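Local structure of antiterminator Q protein (Enterobacteria phage SfI, 6JNY) at residues 38-43 against 79-84. The protein probably acts on RNA polymerase as a transcription antitermination factor, letting transcription of phage genes continue past terminators. Residues are numbered along the deposited sequence; the frame is centred on the assembly and turned at random.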
loop_
_atom_site.group_PDB
_atom_site.type_symbol
_atom_site.label_atom_id
_atom_site.label_comp_id
_atom_site.label_asym_id
_atom_site.label_seq_id
_atom_site.Cartn_x
_atom_site.Cartn_y
_atom_site.Cartn_z
ATOM N N SER A 38 -12.130 -3.706 -7.201
ATOM C CA SER A 38 -11.684 -4.848 -7.987
ATOM C C SER A 38 -10.235 -5.213 -7.690
ATOM O O SER A 38 -9.882 -6.397 -7.711
ATOM C CB SER A 38 -11.892 -4.589 -9.480
ATOM O OG SER A 38 -11.228 -3.412 -9.895
ATOM N N VAL A 39 -9.382 -4.225 -7.404
ATOM C CA VAL A 39 -7.985 -4.528 -7.098
ATOM C C VAL A 39 -7.891 -5.358 -5.824
ATOM O O VAL A 39 -7.199 -6.383 -5.778
ATOM C CB VAL A 39 -7.143 -3.242 -7.002
ATOM C CG1 VAL A 39 -5.747 -3.581 -6.536
ATOM C CG2 VAL A 39 -7.073 -2.526 -8.346
ATOM N N ILE A 40 -8.586 -4.928 -4.769
ATOM C CA ILE A 40 -8.551 -5.683 -3.517
ATOM C C ILE A 40 -9.161 -7.066 -3.703
ATOM O O ILE A 40 -8.616 -8.065 -3.218
ATOM C CB ILE A 40 -9.208 -4.898 -2.369
ATOM C CG1 ILE A 40 -8.448 -3.591 -2.123
ATOM C CG2 ILE A 40 -9.232 -5.738 -1.095
ATOM C CD1 ILE A 40 -9.137 -2.666 -1.171
ATOM N N ALA A 41 -10.287 -7.147 -4.420
ATOM C CA ALA A 41 -10.926 -8.439 -4.670
ATOM C C ALA A 41 -10.002 -9.381 -5.432
ATOM O O ALA A 41 -9.864 -10.557 -5.073
ATOM C CB ALA A 41 -12.236 -8.228 -5.428
ATOM N N LYS A 42 -9.352 -8.882 -6.488
ATOM C CA LYS A 42 -8.397 -9.706 -7.226
ATOM C C LYS A 42 -7.232 -10.127 -6.342
ATOM O O LYS A 42 -6.759 -11.267 -6.426
ATOM C CB LYS A 42 -7.876 -8.955 -8.451
ATOM C CG LYS A 42 -6.941 -9.778 -9.324
ATOM C CD LYS A 42 -6.712 -9.119 -10.677
ATOM C CE LYS A 42 -6.029 -10.075 -11.644
ATOM N NZ LYS A 42 -6.890 -11.258 -11.942
ATOM N N PHE A 43 -6.742 -9.212 -5.499
ATOM C CA PHE A 43 -5.649 -9.560 -4.600
ATOM C C PHE A 43 -6.055 -10.690 -3.667
ATOM O O PHE A 43 -5.290 -11.639 -3.449
ATOM C CB PHE A 43 -5.223 -8.318 -3.804
ATOM C CG PHE A 43 -4.117 -8.583 -2.822
ATOM C CD1 PHE A 43 -2.794 -8.458 -3.202
ATOM C CD2 PHE A 43 -4.406 -8.953 -1.520
ATOM C CE1 PHE A 43 -1.777 -8.708 -2.298
ATOM C CE2 PHE A 43 -3.390 -9.212 -0.616
ATOM C CZ PHE A 43 -2.080 -9.080 -1.007
ATOM N N LYS A 79 0.641 -1.078 -9.263
ATOM C CA LYS A 79 1.835 -1.662 -8.658
ATOM C C LYS A 79 1.938 -1.279 -7.189
ATOM O O LYS A 79 2.120 -2.140 -6.320
ATOM C CB LYS A 79 3.074 -1.200 -9.425
ATOM C CG LYS A 79 4.392 -1.823 -8.976
ATOM C CD LYS A 79 5.552 -1.141 -9.693
ATOM C CE LYS A 79 6.889 -1.735 -9.296
ATOM N NZ LYS A 79 8.037 -0.932 -9.832
ATOM N N ALA A 80 1.804 0.015 -6.893
ATOM C CA ALA A 80 1.863 0.477 -5.513
ATOM C C ALA A 80 0.705 -0.073 -4.696
ATOM O O ALA A 80 0.878 -0.435 -3.526
ATOM C CB ALA A 80 1.876 2.007 -5.471
ATOM N N PHE A 81 -0.491 -0.132 -5.293
ATOM C CA PHE A 81 -1.643 -0.709 -4.608
ATOM C C PHE A 81 -1.343 -2.143 -4.176
ATOM O O PHE A 81 -1.590 -2.515 -3.023
ATOM C CB PHE A 81 -2.852 -0.647 -5.551
ATOM C CG PHE A 81 -4.205 -0.597 -4.868
ATOM C CD1 PHE A 81 -4.400 -1.016 -3.553
ATOM C CD2 PHE A 81 -5.314 -0.129 -5.579
ATOM C CE1 PHE A 81 -5.668 -0.959 -2.970
ATOM C CE2 PHE A 81 -6.581 -0.072 -5.002
ATOM C CZ PHE A 81 -6.761 -0.490 -3.702
ATOM N N GLY A 82 -0.761 -2.937 -5.071
ATOM C CA GLY A 82 -0.437 -4.311 -4.720
ATOM C C GLY A 82 0.588 -4.405 -3.605
ATOM O O GLY A 82 0.472 -5.247 -2.709
ATOM N N ILE A 83 1.596 -3.528 -3.636
ATOM C CA ILE A 83 2.611 -3.535 -2.589
ATOM C C ILE A 83 2.000 -3.155 -1.249
ATOM O O ILE A 83 2.318 -3.749 -0.211
ATOM C CB ILE A 83 3.786 -2.626 -2.987
ATOM C CG1 ILE A 83 4.639 -3.313 -4.056
ATOM C CG2 ILE A 83 4.624 -2.242 -1.778
ATOM C CD1 ILE A 83 5.579 -2.387 -4.769
ATOM N N LEU A 84 1.117 -2.149 -1.246
ATOM C CA LEU A 84 0.406 -1.789 -0.031
ATOM C C LEU A 84 -0.383 -2.966 0.526
ATOM O O LEU A 84 -0.379 -3.201 1.740
ATOM C CB LEU A 84 -0.538 -0.615 -0.324
ATOM C CG LEU A 84 -1.247 0.026 0.869
ATOM C CD1 LEU A 84 -0.283 0.890 1.653
ATOM C CD2 LEU A 84 -2.449 0.871 0.401
#
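V39 lies against one face of the F81 ring, and this CH-pi contact joins helix 38-45 to helix 78-90. CG1 of V39 stands 3.8 Å from the centroid of the F81 ring, 19° off the ring normal, and is shifted toward the rim, where its nearest atom is F81 CD2 at 3.6 Å. V39 CB also reaches the ring, 3.8 Å from F81 CE2. The torsion of V39 (chi1 174°) sets CG1 opposite the backbone N and out over the aromatic carbons, with CG2 farther off.

A second apolar contact reaches F81 from I40, which crosses the phenyl group at about a right angle and meets its far end, I40 CG1 lying 3.9 Å from F81 CZ, with I40 CD1 slightly more distant. V70, D71 and M74 of helix 60-74 also touch F81, a buried residue between three helices.

One turn on from V39, F43 extends toward G82, where the absence of a side chain lets the ring meet backbone; its CE1 comes no nearer than 4.1 Å to G82 O, a loose van der Waals contact. The F43 ring continues onto the side chains of L85 and S86.

The segment axes, 10.6 Å apart at closest approach, cross at -52°. The contact rests on van der Waals and CH-pi interactions over a modest 199 Å², both sides summed, with F81 as the shared apolar element. It contains neither a hydrogen bond nor a salt bridge between the segments, and G82 O, the one polar atom that F43 approaches, is bonded to S86 OG of its own helix.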